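Side-chain contacts in 3-hydroxyadipyl-CoA dehydrogenase (PDB 3MOG), which catalyses the NAD-dependent oxidation of (3S)-3-hydroxyadipyl-CoA to 3-oxoadipyl-CoA in the breakdown of phenylacetate: residues Ile20-Ala25 with Ala50-Arg55; Arg43-Ile48 with Leu73-Asp78; Ala101-Leu106 with Thr114-Asn119; Ser54-Thr57 with Thr62-Thr65; Leu274-Gly279 with Tyr283-Glu288. One frame throughout, in Å; residues are numbered along the deposited sequence.

Contact 1. Residues Ile20-Ala25 with Ala50-Arg55; sequences IAEVAA and ARLNSR
Glu-22 puts CG anti to its backbone N (chi1 -179°) and runs on extended, which carries the carboxylate well clear of its own helix, and Arg-51 meets it with a bend at chi3 (-51°) that turns the guanidinium toward Glu-22. The helices are too far apart here for backbone packing, with 8.8 Å between the CA atoms of Glu-22 and Leu-52, and a long acidic chain suits a gap of that width. The result is a salt bridge held by one hydrogen bond, from Arg-51 NH2 to Glu-22 OE2 at 2.8 Å. The bond is fairly straight, OE2 is approached nearly along its C-O axis and lies close to the guanidinium plane, and the two flat groups are almost coplanar. Leu-52 lies alongside the same glutamate, pointing the opposite way, setting CD2 3.4 Å from Glu-22 OE1 and giving the aliphatic part of the acid a greasy neighbour at CG. Glu-22 is a buried residue, and the arginine probably offsets its charge; Arg-55, with NE 4.7 Å from Glu-22 OE1, may add to the favourable field without touching. Among its neighbours, Leu-52 turns also to Cys-66, Thr-69 and Leu-70 of helix 63-71, Glu-22 rests on Pro-148, and Ala-21 and Ala-25 of helix 15-26 lie against strands 31-34 and 73-76 of the Rossmann-type sheet.

Contact 2. Residues Arg43-Ile48 with Leu73-Asp78; sequences RAIDGI and LIPVTD
The helical segment Arg-43 to Ile-48 runs almost antiparallel to strand 73-76, their axes 169° apart in direction and 10.2 Å apart at closest approach, a spacing that leaves room for a layer of side chains from each. Ile-45 fills it with its long branch: CD1 lies over Pro-75, 3.8 Å from both Pro-75 CD and CG, with CB hardly farther, the isoleucine crossing the ring at about a right angle. In Ile-45 a chi1 of -81° sets CG1 beside the backbone N and leaves CG2 anti to it, and CD1, at the end of the CG1 branch, does the touching. One turn on, the ends of Ile-48 and Leu-73 meet head-on. Leu-73 CD1 sits against both arms of the branched isoleucine, at 3.8 Å from Ile-48 CG2 and 3.9 Å from Ile-48 CD1. Proline is tolerated at the outermost strand of the sheet, where the neighbour 31-34 bonds to Ile-74 and Val-76 instead. No hydrogen bond crosses between the segments. Cohesion therefore rests on hydrocarbon shape, with Ile-48 and Leu-73 buried and the Ile-45/Pro-75 end nearer solvent, as expected where a helix packs over one face of a Rossmann-type sheet at its edge.

Contact 3. Residues Ala101-Leu106 with Thr114-Asn119; sequences ALFAQL and TLLTTN
Apolar packing joins Phe-103 and Leu-106, one turn apart on helix 96-109, to Leu-116 of strand 115-118. Phe-103 and Leu-116 lie alongside each other, pointing opposite ways, with Phe-103 CE1 3.6 Å from Leu-116 CB and CD1 of the ring beside the leucine's CD1 methyl. Leu-116 holds CG anti to its carbonyl carbon (chi1 -64°), and from there its two methyls divide the work: CD1 goes to the phenylalanine, while CD2 lies 4.1 Å from Leu-106 CB. A forked side chain is apt at a place that must serve two residues of the helix. Beyond the leucine, Phe-103 CZ comes within 4.0 Å of Thr-118 CB.

A second kind of contact is made by the ring edge with the strand backbone. Phe-103 CE1 is 3.6 Å from Leu-116 O and CZ is 3.5 Å from Thr-117 O, both oxygens lying near the ring plane; the slightly positive rim of an aromatic ring is probably a mildly favourable neighbour for carbonyl oxygens.

The side-chain hydroxyls of Thr-117 and Thr-118 are engaged elsewhere. Thr-118 OG1 bonds to Glu-90 and to the backbone of Thr-120, and Thr-117 OG1 bonds to Val-88 O. The contact belongs to the beta-alpha-beta unit of strand 87-90, helix 96-109 and strand 115-118, in which segment 101-106 and strand 115-118 run nearly antiparallel (166°). Across the two segments no hydrogen bond forms, so this buried join depends on hydrocarbon and ring packing, while the threonines spend their hydroxyls within the sheet and its adjoining loop.

Contact 4. Residues Ser54-Thr57 with Thr62-Thr65; sequences SRVT and TAET
Val-56 meets Thr-62 and Ala-63 through its two methyls, and this small patch is the close-packed part of the contact. CG2 lies 3.8 Å from Thr-62 O, and CG1 reaches Ala-63, 3.9 Å from its backbone N and 4.2 Å from its CB. With CG1 anti to the backbone N (chi1 -177°), the fork of the valine straddles the peptide link between the two residues, one arm to each. The CA atoms of Val-56 and Thr-62 are only 5.8 Å apart, and at that spacing a short branched residue fits. Shortening Val-56 to an alanine removes both methyls and is likely to leave that peptide without its apolar cover and to open a gap beside Ala-63.

The other side is loose and largely turned to solvent. Thr-62 points its side chain away from Val-56 and uses it within its own segment: it is the N-cap of helix 63-71, and OG1 accepts a hydrogen bond from Thr-65 N at 3.2 Å, with an N-H...O angle of 162°. Threonine is a good cap because its hydroxyl can satisfy an amide that the first turn leaves without a carbonyl. Glu-64, exposed, forms a salt bridge with Arg-68. The contact thus closes the short turn between the end of helix 38-57 and the start of helix 63-71, two consecutive helices of the NAD-binding domain, the second of which leads directly into strand 73-76.

Contact 5. Residues Leu274-Gly279 with Tyr283-Glu288; sequences LGKKSG and YDWRAE
Trp-285 packs against Lys-276 and Gly-279, and can be followed outward from its CB, which lies 3.5 Å from Gly-279 O. At CG the ring meets Lys-276 CA, which stands over the five-membered ring, 3.7 Å from its centroid and 13° from the normal: a CH-pi contact. CD1 has Lys-276 N and CA near it, CD2 and CE2 lie beneath Lys-276 CB, and CE3 is 3.9 Å from Lys-276 CG. The lysine puts CG anti to its backbone N and runs on extended, its methylenes crossing the indole at about a right angle. At the polar tip, NE1 donates to Asp-235 OD2, outside the two segments.

The backbone adds a firm bond, Trp-285 N to Gly-279 O, 2.7 Å long with an N-H...O angle of 165°, although the donor is tilted 34° from the carbonyl plane. Glycine suits position 279, where phi is positive and the guanidinium of Arg-286 lies with one face over Gly-279 C. Asp-284 OD1 accepts from Arg-286 N, an Asx turn with Trp-285 at its middle. A serine in place of Trp-285 removes the indole, which would probably leave the Lys-276 backbone and methylenes without their aromatic cover and Asp-235 OD2 with one donor fewer.

Both segments belong to the loop that leads from helix 263-270 toward strand 307-309. Lys-276 and Trp-285 pack against Leu-236 of helix 230-237, while Tyr-283 bonds to Asp-217 and packs on helix 213-223.

Contacts 1 to 4 all belong to the N-terminal NAD-binding domain, whereas contact 5 lies in the first of the chain's two 3-hydroxyacyl-CoA dehydrogenase C-terminal-type domains, its centre 30 to 39 Å from theirs. Helix 38-57 takes part in contacts 1, 2 and 4: contact 4 shares Ser-54 and Arg-55 with contact 1 and is nested inside the chain loop that contact 2 closes. Contacts 1 and 2 interlock along the sequence and touch, as where Ala-21 CB meets Leu-73 CD2 at 3.8 Å. Contact 3 comes later, on the same mixed sheet as contact 2, about 19 Å away between centres. Contacts 2 and 3 tie helices to the Rossmann-type sheet, contacts 1 and 4 join helix to helix, and contact 5 folds a surface loop back on itself.

Contact 1. Residues Ile20-Ala25 with Ala50-Arg55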
# COMPACT_ATOMS: atom_id res chain seq x y z
N ILE C 20 -3.81 33.37 18.95
CA ILE C 20 -2.71 33.96 18.18
C ILE C 20 -2.74 35.49 18.32
O ILE C 20 -1.68 36.13 18.54
CB ILE C 20 -2.70 33.47 16.70
CG1 ILE C 20 -2.28 31.99 16.64
CG2 ILE C 20 -1.73 34.31 15.85
CD1 ILE C 20 -2.82 31.21 15.39
N ALA C 21 -3.94 36.05 18.24
CA ALA C 21 -4.17 37.49 18.41
C ALA C 21 -3.68 37.98 19.77
O ALA C 21 -3.02 39.03 19.85
CB ALA C 21 -5.68 37.83 18.21
N GLU C 22 -3.98 37.22 20.81
CA GLU C 22 -3.52 37.50 22.18
C GLU C 22 -1.99 37.59 22.28
O GLU C 22 -1.47 38.52 22.90
CB GLU C 22 -4.06 36.45 23.15
CG GLU C 22 -3.66 36.67 24.61
CD GLU C 22 -4.11 35.54 25.52
OE1 GLU C 22 -3.44 35.31 26.54
OE2 GLU C 22 -5.13 34.88 25.21
N VAL C 23 -1.29 36.65 21.64
CA VAL C 23 0.18 36.62 21.62
C VAL C 23 0.74 37.85 20.93
O VAL C 23 1.63 38.52 21.47
CB VAL C 23 0.72 35.35 20.94
CG1 VAL C 23 2.24 35.42 20.75
CG2 VAL C 23 0.35 34.11 21.75
N ALA C 24 0.22 38.13 19.74
CA ALA C 24 0.69 39.27 18.95
C ALA C 24 0.43 40.60 19.67
O ALA C 24 1.34 41.41 19.80
CB ALA C 24 0.10 39.26 17.53
N ALA C 25 -0.78 40.80 20.19
CA ALA C 25 -1.11 42.05 20.91
C ALA C 25 -0.37 42.19 22.24
O ALA C 25 -0.00 43.30 22.62
CB ALA C 25 -2.61 42.17 21.14
N ALA C 50 -11.30 38.18 29.40
CA ALA C 50 -11.51 37.31 30.57
C ALA C 50 -10.28 36.53 31.01
O ALA C 50 -10.04 36.39 32.21
CB ALA C 50 -12.65 36.36 30.31
N ARG C 51 -9.52 36.01 30.04
CA ARG C 51 -8.34 35.22 30.35
C ARG C 51 -7.19 36.08 30.87
O ARG C 51 -6.52 35.70 31.84
CB ARG C 51 -7.90 34.38 29.16
CG ARG C 51 -8.91 33.31 28.76
CD ARG C 51 -8.33 32.32 27.76
NE ARG C 51 -7.69 32.95 26.61
CZ ARG C 51 -8.30 33.20 25.45
NH1 ARG C 51 -9.58 32.89 25.27
NH2 ARG C 51 -7.61 33.76 24.46
N LEU C 52 -6.97 37.23 30.24
CA LEU C 52 -5.92 38.16 30.67
C LEU C 52 -6.20 38.82 32.02
O LEU C 52 -5.27 39.06 32.80
CB LEU C 52 -5.68 39.24 29.61
CG LEU C 52 -5.07 38.83 28.27
CD1 LEU C 52 -4.98 40.06 27.44
CD2 LEU C 52 -3.69 38.19 28.41
N ASN C 53 -7.47 39.12 32.28
CA ASN C 53 -7.88 39.73 33.54
C ASN C 53 -7.70 38.81 34.73
O ASN C 53 -7.35 39.27 35.83
CB ASN C 53 -9.30 40.28 33.48
CG ASN C 53 -9.35 41.72 32.98
OD1 ASN C 53 -9.84 42.00 31.89
ND2 ASN C 53 -8.82 42.64 33.79
N SER C 54 -7.92 37.51 34.51
CA SER C 54 -7.70 36.52 35.55
C SER C 54 -6.20 36.32 35.83
O SER C 54 -5.82 35.98 36.96
CB SER C 54 -8.39 35.20 35.24
OG SER C 54 -7.57 34.37 34.42
N ARG C 55 -5.35 36.55 34.83
CA ARG C 55 -3.89 36.52 35.02
C ARG C 55 -3.37 37.70 35.88
O ARG C 55 -2.41 37.54 36.63
CB ARG C 55 -3.13 36.45 33.69
CG ARG C 55 -3.43 35.19 32.88
CD ARG C 55 -2.25 34.70 32.08
NE ARG C 55 -1.88 35.57 30.96
CZ ARG C 55 -0.70 36.17 30.83
NH1 ARG C 55 0.24 36.00 31.76
NH2 ARG C 55 -0.44 36.94 29.78

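Contact 2. Residues Arg43-Ile48 with Leu73-Asp78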
# COMPACT_ATOMS: atom_id res chain seq x y z
N ARG C 43 -17.39 37.80 21.03
CA ARG C 43 -17.20 36.63 21.89
C ARG C 43 -15.72 36.25 22.07
O ARG C 43 -15.28 36.02 23.21
CB ARG C 43 -17.98 35.43 21.34
CG ARG C 43 -19.49 35.59 21.43
CD ARG C 43 -20.24 34.57 20.57
NE ARG C 43 -20.21 33.23 21.14
CZ ARG C 43 -21.14 32.29 20.92
NH1 ARG C 43 -22.18 32.55 20.13
NH2 ARG C 43 -21.03 31.10 21.49
N ALA C 44 -14.99 36.20 20.96
CA ALA C 44 -13.56 35.90 20.97
C ALA C 44 -12.79 36.92 21.81
O ALA C 44 -11.97 36.54 22.66
CB ALA C 44 -13.00 35.83 19.54
N ILE C 45 -13.08 38.20 21.60
CA ILE C 45 -12.48 39.30 22.36
C ILE C 45 -12.87 39.30 23.85
O ILE C 45 -12.02 39.59 24.70
CB ILE C 45 -12.68 40.68 21.65
CG1 ILE C 45 -11.62 40.83 20.55
CG2 ILE C 45 -12.60 41.87 22.63
CD1 ILE C 45 -11.84 41.97 19.58
N ASP C 46 -14.11 38.94 24.16
CA ASP C 46 -14.52 38.73 25.56
C ASP C 46 -13.69 37.65 26.24
O ASP C 46 -13.26 37.83 27.39
CB ASP C 46 -16.01 38.39 25.68
CG ASP C 46 -16.92 39.57 25.34
OD1 ASP C 46 -16.46 40.74 25.40
OD2 ASP C 46 -18.10 39.31 24.98
N GLY C 47 -13.47 36.54 25.53
CA GLY C 47 -12.56 35.47 25.97
C GLY C 47 -11.17 35.98 26.34
O GLY C 47 -10.70 35.73 27.45
N ILE C 48 -10.53 36.71 25.42
CA ILE C 48 -9.20 37.27 25.67
C ILE C 48 -9.19 38.25 26.87
O ILE C 48 -8.28 38.18 27.71
CB ILE C 48 -8.60 37.94 24.41
CG1 ILE C 48 -8.70 36.99 23.20
CG2 ILE C 48 -7.14 38.38 24.66
CD1 ILE C 48 -8.23 37.60 21.90
N LEU C 73 -6.30 45.13 20.34
CA LEU C 73 -7.18 44.20 19.65
C LEU C 73 -8.32 44.91 18.92
O LEU C 73 -9.32 45.26 19.53
CB LEU C 73 -7.75 43.15 20.62
CG LEU C 73 -6.75 42.11 21.15
CD1 LEU C 73 -7.32 41.40 22.36
CD2 LEU C 73 -6.35 41.11 20.06
N ILE C 74 -8.15 45.10 17.62
CA ILE C 74 -9.15 45.80 16.80
C ILE C 74 -9.97 44.83 15.94
O ILE C 74 -9.46 44.27 14.97
CB ILE C 74 -8.49 46.90 15.93
CG1 ILE C 74 -7.51 47.74 16.78
CG2 ILE C 74 -9.57 47.78 15.27
CD1 ILE C 74 -6.82 48.85 16.04
N PRO C 75 -11.26 44.62 16.29
CA PRO C 75 -12.13 43.76 15.49
C PRO C 75 -12.55 44.43 14.19
O PRO C 75 -13.00 45.58 14.19
CB PRO C 75 -13.35 43.51 16.39
CG PRO C 75 -13.38 44.68 17.34
CD PRO C 75 -11.95 45.18 17.48
N VAL C 76 -12.37 43.72 13.08
CA VAL C 76 -12.70 44.23 11.76
C VAL C 76 -13.53 43.21 10.99
O VAL C 76 -13.34 41.99 11.15
CB VAL C 76 -11.43 44.65 10.92
CG1 VAL C 76 -10.66 45.79 11.61
CG2 VAL C 76 -10.50 43.48 10.66
N THR C 77 -14.45 43.72 10.18
CA THR C 77 -15.36 42.91 9.37
C THR C 77 -15.12 43.16 7.88
O THR C 77 -15.60 42.43 7.01
CB THR C 77 -16.83 43.21 9.72
OG1 THR C 77 -16.98 43.30 11.14
CG2 THR C 77 -17.76 42.12 9.22
N ASP C 78 -14.35 44.21 7.59
CA ASP C 78 -13.99 44.55 6.22
C ASP C 78 -12.56 44.06 5.91
O ASP C 78 -11.59 44.50 6.53
CB ASP C 78 -14.12 46.07 6.02
CG ASP C 78 -13.78 46.52 4.60
OD1 ASP C 78 -14.09 45.79 3.63
OD2 ASP C 78 -13.20 47.62 4.46

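Contact 3. Residues Ala101-Leu106 with Thr114-Asn119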
# COMPACT_ATOMS: atom_id res chain seq x y z
N ALA C 101 -9.15 30.67 -2.01
CA ALA C 101 -10.00 31.85 -2.22
C ALA C 101 -9.64 33.03 -1.30
O ALA C 101 -9.59 34.18 -1.74
CB ALA C 101 -11.49 31.48 -2.07
N LEU C 102 -9.39 32.73 -0.02
CA LEU C 102 -8.98 33.74 0.95
C LEU C 102 -7.65 34.38 0.57
O LEU C 102 -7.52 35.61 0.60
CB LEU C 102 -8.91 33.15 2.36
CG LEU C 102 -8.65 34.01 3.60
CD1 LEU C 102 -9.36 35.37 3.58
CD2 LEU C 102 -9.09 33.24 4.83
N PHE C 103 -6.67 33.57 0.20
CA PHE C 103 -5.32 34.08 -0.07
C PHE C 103 -5.24 34.84 -1.39
O PHE C 103 -4.44 35.76 -1.53
CB PHE C 103 -4.27 32.96 -0.01
CG PHE C 103 -3.72 32.72 1.37
CD1 PHE C 103 -2.44 33.14 1.69
CD2 PHE C 103 -4.48 32.07 2.34
CE1 PHE C 103 -1.92 32.91 2.96
CE2 PHE C 103 -3.98 31.85 3.61
CZ PHE C 103 -2.70 32.28 3.92
N ALA C 104 -6.10 34.44 -2.33
CA ALA C 104 -6.28 35.18 -3.58
C ALA C 104 -6.81 36.60 -3.28
O ALA C 104 -6.30 37.58 -3.83
CB ALA C 104 -7.24 34.43 -4.50
N GLN C 105 -7.79 36.69 -2.40
CA GLN C 105 -8.33 37.98 -1.98
C GLN C 105 -7.31 38.86 -1.24
O GLN C 105 -7.28 40.07 -1.44
CB GLN C 105 -9.59 37.77 -1.13
CG GLN C 105 -10.57 38.94 -1.19
CD GLN C 105 -11.90 38.67 -0.50
OE1 GLN C 105 -12.82 39.49 -0.56
NE2 GLN C 105 -12.00 37.51 0.16
N LEU C 106 -6.46 38.25 -0.41
CA LEU C 106 -5.43 38.99 0.33
C LEU C 106 -4.27 39.43 -0.56
O LEU C 106 -3.53 40.34 -0.21
CB LEU C 106 -4.88 38.16 1.49
CG LEU C 106 -5.79 37.70 2.62
CD1 LEU C 106 -5.09 36.59 3.37
CD2 LEU C 106 -6.13 38.84 3.58
N THR C 114 3.79 42.14 2.07
CA THR C 114 3.11 41.67 3.27
C THR C 114 3.19 40.15 3.35
O THR C 114 2.87 39.45 2.38
CB THR C 114 1.64 42.18 3.31
OG1 THR C 114 1.63 43.51 3.86
CG2 THR C 114 0.72 41.28 4.16
N LEU C 115 3.65 39.65 4.49
CA LEU C 115 3.76 38.21 4.73
C LEU C 115 2.37 37.61 4.92
O LEU C 115 1.55 38.14 5.67
CB LEU C 115 4.65 37.94 5.94
CG LEU C 115 5.92 38.81 6.08
CD1 LEU C 115 6.64 38.52 7.39
CD2 LEU C 115 6.89 38.65 4.91
N LEU C 116 2.09 36.54 4.20
CA LEU C 116 0.78 35.91 4.22
C LEU C 116 0.92 34.50 4.75
O LEU C 116 1.42 33.61 4.08
CB LEU C 116 0.15 35.89 2.82
CG LEU C 116 -0.19 37.20 2.12
CD1 LEU C 116 -0.87 36.92 0.77
CD2 LEU C 116 -1.06 38.07 3.01
N THR C 117 0.50 34.29 5.98
CA THR C 117 0.75 33.00 6.58
C THR C 117 -0.52 32.29 6.99
O THR C 117 -1.58 32.92 7.13
CB THR C 117 1.70 33.10 7.78
OG1 THR C 117 1.07 33.83 8.83
CG2 THR C 117 2.98 33.82 7.39
N THR C 118 -0.40 30.98 7.16
CA THR C 118 -1.51 30.19 7.64
C THR C 118 -1.09 29.32 8.82
O THR C 118 0.06 28.86 8.89
CB THR C 118 -2.14 29.33 6.52
OG1 THR C 118 -3.13 28.46 7.07
CG2 THR C 118 -1.10 28.52 5.82
N ASN C 119 -2.02 29.13 9.75
CA ASN C 119 -1.82 28.29 10.93
C ASN C 119 -2.11 26.83 10.62
O ASN C 119 -2.03 26.00 11.50
CB ASN C 119 -2.72 28.78 12.09
CG ASN C 119 -2.59 27.92 13.36
OD1 ASN C 119 -1.49 27.60 13.80
ND2 ASN C 119 -3.72 27.53 13.93

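Contact 4. Residues Ser54-Thr57 with Thr62-Thr65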
# COMPACT_ATOMS: atom_id res chain seq x y z
N SER C 54 -7.92 37.51 34.51
CA SER C 54 -7.70 36.52 35.55
C SER C 54 -6.20 36.32 35.83
O SER C 54 -5.82 35.98 36.96
CB SER C 54 -8.39 35.20 35.24
OG SER C 54 -7.57 34.37 34.42
N ARG C 55 -5.35 36.55 34.83
CA ARG C 55 -3.89 36.52 35.02
C ARG C 55 -3.37 37.70 35.88
O ARG C 55 -2.41 37.54 36.63
CB ARG C 55 -3.13 36.45 33.69
CG ARG C 55 -3.43 35.19 32.88
CD ARG C 55 -2.25 34.70 32.08
NE ARG C 55 -1.88 35.57 30.96
CZ ARG C 55 -0.70 36.17 30.83
NH1 ARG C 55 0.24 36.00 31.76
NH2 ARG C 55 -0.44 36.94 29.78
N VAL C 56 -4.03 38.85 35.75
CA VAL C 56 -3.74 40.02 36.60
C VAL C 56 -4.16 39.79 38.05
O VAL C 56 -3.43 40.16 38.98
CB VAL C 56 -4.38 41.31 36.03
CG1 VAL C 56 -4.02 42.53 36.88
CG2 VAL C 56 -3.94 41.53 34.62
N THR C 57 -5.33 39.18 38.23
CA THR C 57 -5.84 38.74 39.54
C THR C 57 -4.80 37.88 40.28
O THR C 57 -4.47 38.16 41.44
CB THR C 57 -7.18 37.97 39.36
OG1 THR C 57 -8.16 38.86 38.82
CG2 THR C 57 -7.69 37.39 40.68
N THR C 62 0.94 42.20 34.72
CA THR C 62 0.62 43.54 35.23
C THR C 62 -0.66 44.09 34.60
O THR C 62 -1.02 43.75 33.46
CB THR C 62 1.75 44.59 34.97
OG1 THR C 62 1.91 44.79 33.56
CG2 THR C 62 3.06 44.17 35.60
N ALA C 63 -1.33 44.96 35.36
CA ALA C 63 -2.52 45.67 34.91
C ALA C 63 -2.24 46.51 33.68
O ALA C 63 -3.08 46.59 32.78
CB ALA C 63 -3.10 46.53 36.03
N GLU C 64 -1.05 47.14 33.63
CA GLU C 64 -0.67 47.95 32.47
C GLU C 64 -0.64 47.14 31.17
O GLU C 64 -1.26 47.51 30.18
CB GLU C 64 0.70 48.60 32.66
CG GLU C 64 1.16 49.33 31.39
CD GLU C 64 2.57 49.87 31.49
OE1 GLU C 64 2.93 50.37 32.57
OE2 GLU C 64 3.31 49.82 30.47
N THR C 65 0.09 46.04 31.20
CA THR C 65 0.31 45.23 30.01
C THR C 65 -1.00 44.58 29.60
O THR C 65 -1.30 44.50 28.42
CB THR C 65 1.47 44.22 30.22
OG1 THR C 65 2.67 44.97 30.45
CG2 THR C 65 1.68 43.32 29.01

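Contact 5. Residues Leu274-Gly279 with Tyr283-Glu288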
# COMPACT_ATOMS: atom_id res chain seq x y z
N LEU C 274 -15.69 9.23 21.62
CA LEU C 274 -14.58 10.12 21.24
C LEU C 274 -13.62 10.49 22.36
O LEU C 274 -12.67 11.25 22.14
CB LEU C 274 -15.11 11.41 20.58
CG LEU C 274 -16.19 11.33 19.50
CD1 LEU C 274 -16.68 12.74 19.14
CD2 LEU C 274 -15.73 10.57 18.25
N GLY C 275 -13.86 9.96 23.55
CA GLY C 275 -12.95 10.20 24.67
C GLY C 275 -13.60 10.99 25.78
O GLY C 275 -14.78 10.78 26.10
N LYS C 276 -12.81 11.89 26.38
CA LYS C 276 -13.25 12.70 27.51
C LYS C 276 -14.49 13.50 27.17
O LYS C 276 -15.48 13.45 27.90
CB LYS C 276 -12.11 13.63 27.96
CG LYS C 276 -12.40 14.41 29.24
CD LYS C 276 -11.25 15.37 29.57
CE LYS C 276 -11.36 15.91 31.00
NZ LYS C 276 -10.12 16.65 31.40
N LYS C 277 -14.44 14.20 26.04
CA LYS C 277 -15.47 15.14 25.59
C LYS C 277 -16.87 14.52 25.48
O LYS C 277 -17.87 15.23 25.59
CB LYS C 277 -15.07 15.77 24.24
CG LYS C 277 -15.14 14.81 23.04
CD LYS C 277 -15.24 15.52 21.71
CE LYS C 277 -14.01 15.27 20.87
NZ LYS C 277 -13.85 16.29 19.80
N SER C 278 -16.93 13.21 25.26
CA SER C 278 -18.20 12.50 25.16
C SER C 278 -18.38 11.47 26.29
O SER C 278 -19.29 10.63 26.23
CB SER C 278 -18.37 11.87 23.76
OG SER C 278 -17.30 11.00 23.42
N GLY C 279 -17.52 11.54 27.30
CA GLY C 279 -17.60 10.67 28.49
C GLY C 279 -17.04 9.26 28.39
O GLY C 279 -16.77 8.62 29.41
N TYR C 283 -11.23 4.89 27.62
CA TYR C 283 -11.60 4.90 29.02
C TYR C 283 -12.99 5.46 29.25
O TYR C 283 -13.55 6.15 28.38
CB TYR C 283 -10.61 5.74 29.82
CG TYR C 283 -9.21 5.22 29.75
CD1 TYR C 283 -8.28 5.81 28.90
CD2 TYR C 283 -8.82 4.12 30.51
CE1 TYR C 283 -6.98 5.33 28.82
CE2 TYR C 283 -7.52 3.63 30.43
CZ TYR C 283 -6.61 4.25 29.58
OH TYR C 283 -5.31 3.78 29.49
N ASP C 284 -13.53 5.16 30.43
CA ASP C 284 -14.75 5.76 30.95
C ASP C 284 -14.36 6.99 31.75
O ASP C 284 -13.59 6.90 32.70
CB ASP C 284 -15.49 4.77 31.85
CG ASP C 284 -16.97 5.02 31.91
OD1 ASP C 284 -17.37 6.17 32.19
OD2 ASP C 284 -17.74 4.06 31.66
N TRP C 285 -14.88 8.15 31.35
CA TRP C 285 -14.49 9.40 31.99
C TRP C 285 -15.47 9.88 33.07
O TRP C 285 -15.26 10.93 33.69
CB TRP C 285 -14.21 10.47 30.93
CG TRP C 285 -12.93 10.19 30.22
CD1 TRP C 285 -12.76 9.39 29.12
CD2 TRP C 285 -11.63 10.67 30.57
NE1 TRP C 285 -11.43 9.36 28.76
CE2 TRP C 285 -10.71 10.14 29.63
CE3 TRP C 285 -11.14 11.51 31.58
CZ2 TRP C 285 -9.34 10.42 29.67
CZ3 TRP C 285 -9.78 11.79 31.62
CH2 TRP C 285 -8.89 11.24 30.67
N ARG C 286 -16.51 9.08 33.31
CA ARG C 286 -17.45 9.33 34.40
C ARG C 286 -16.81 8.92 35.73
O ARG C 286 -16.57 9.77 36.60
CB ARG C 286 -18.76 8.58 34.16
CG ARG C 286 -19.37 8.84 32.78
CD ARG C 286 -20.39 7.78 32.42
NE ARG C 286 -20.42 7.53 30.97
CZ ARG C 286 -21.17 8.20 30.10
NH1 ARG C 286 -21.96 9.19 30.51
NH2 ARG C 286 -21.11 7.89 28.81
N ALA C 287 -16.54 7.62 35.87
CA ALA C 287 -15.79 7.08 37.01
C ALA C 287 -14.33 7.56 36.96
O ALA C 287 -13.71 7.55 35.90
CB ALA C 287 -15.85 5.56 37.02
N GLU C 288 -13.81 7.98 38.11
CA GLU C 288 -12.46 8.56 38.20
C GLU C 288 -11.34 7.53 37.95
O GLU C 288 -11.57 6.32 38.06
CB GLU C 288 -12.26 9.28 39.54
CG GLU C 288 -13.07 10.57 39.67
CD GLU C 288 -12.72 11.37 40.92
OE1 GLU C 288 -12.45 10.76 41.98
OE2 GLU C 288 -12.73 12.61 40.84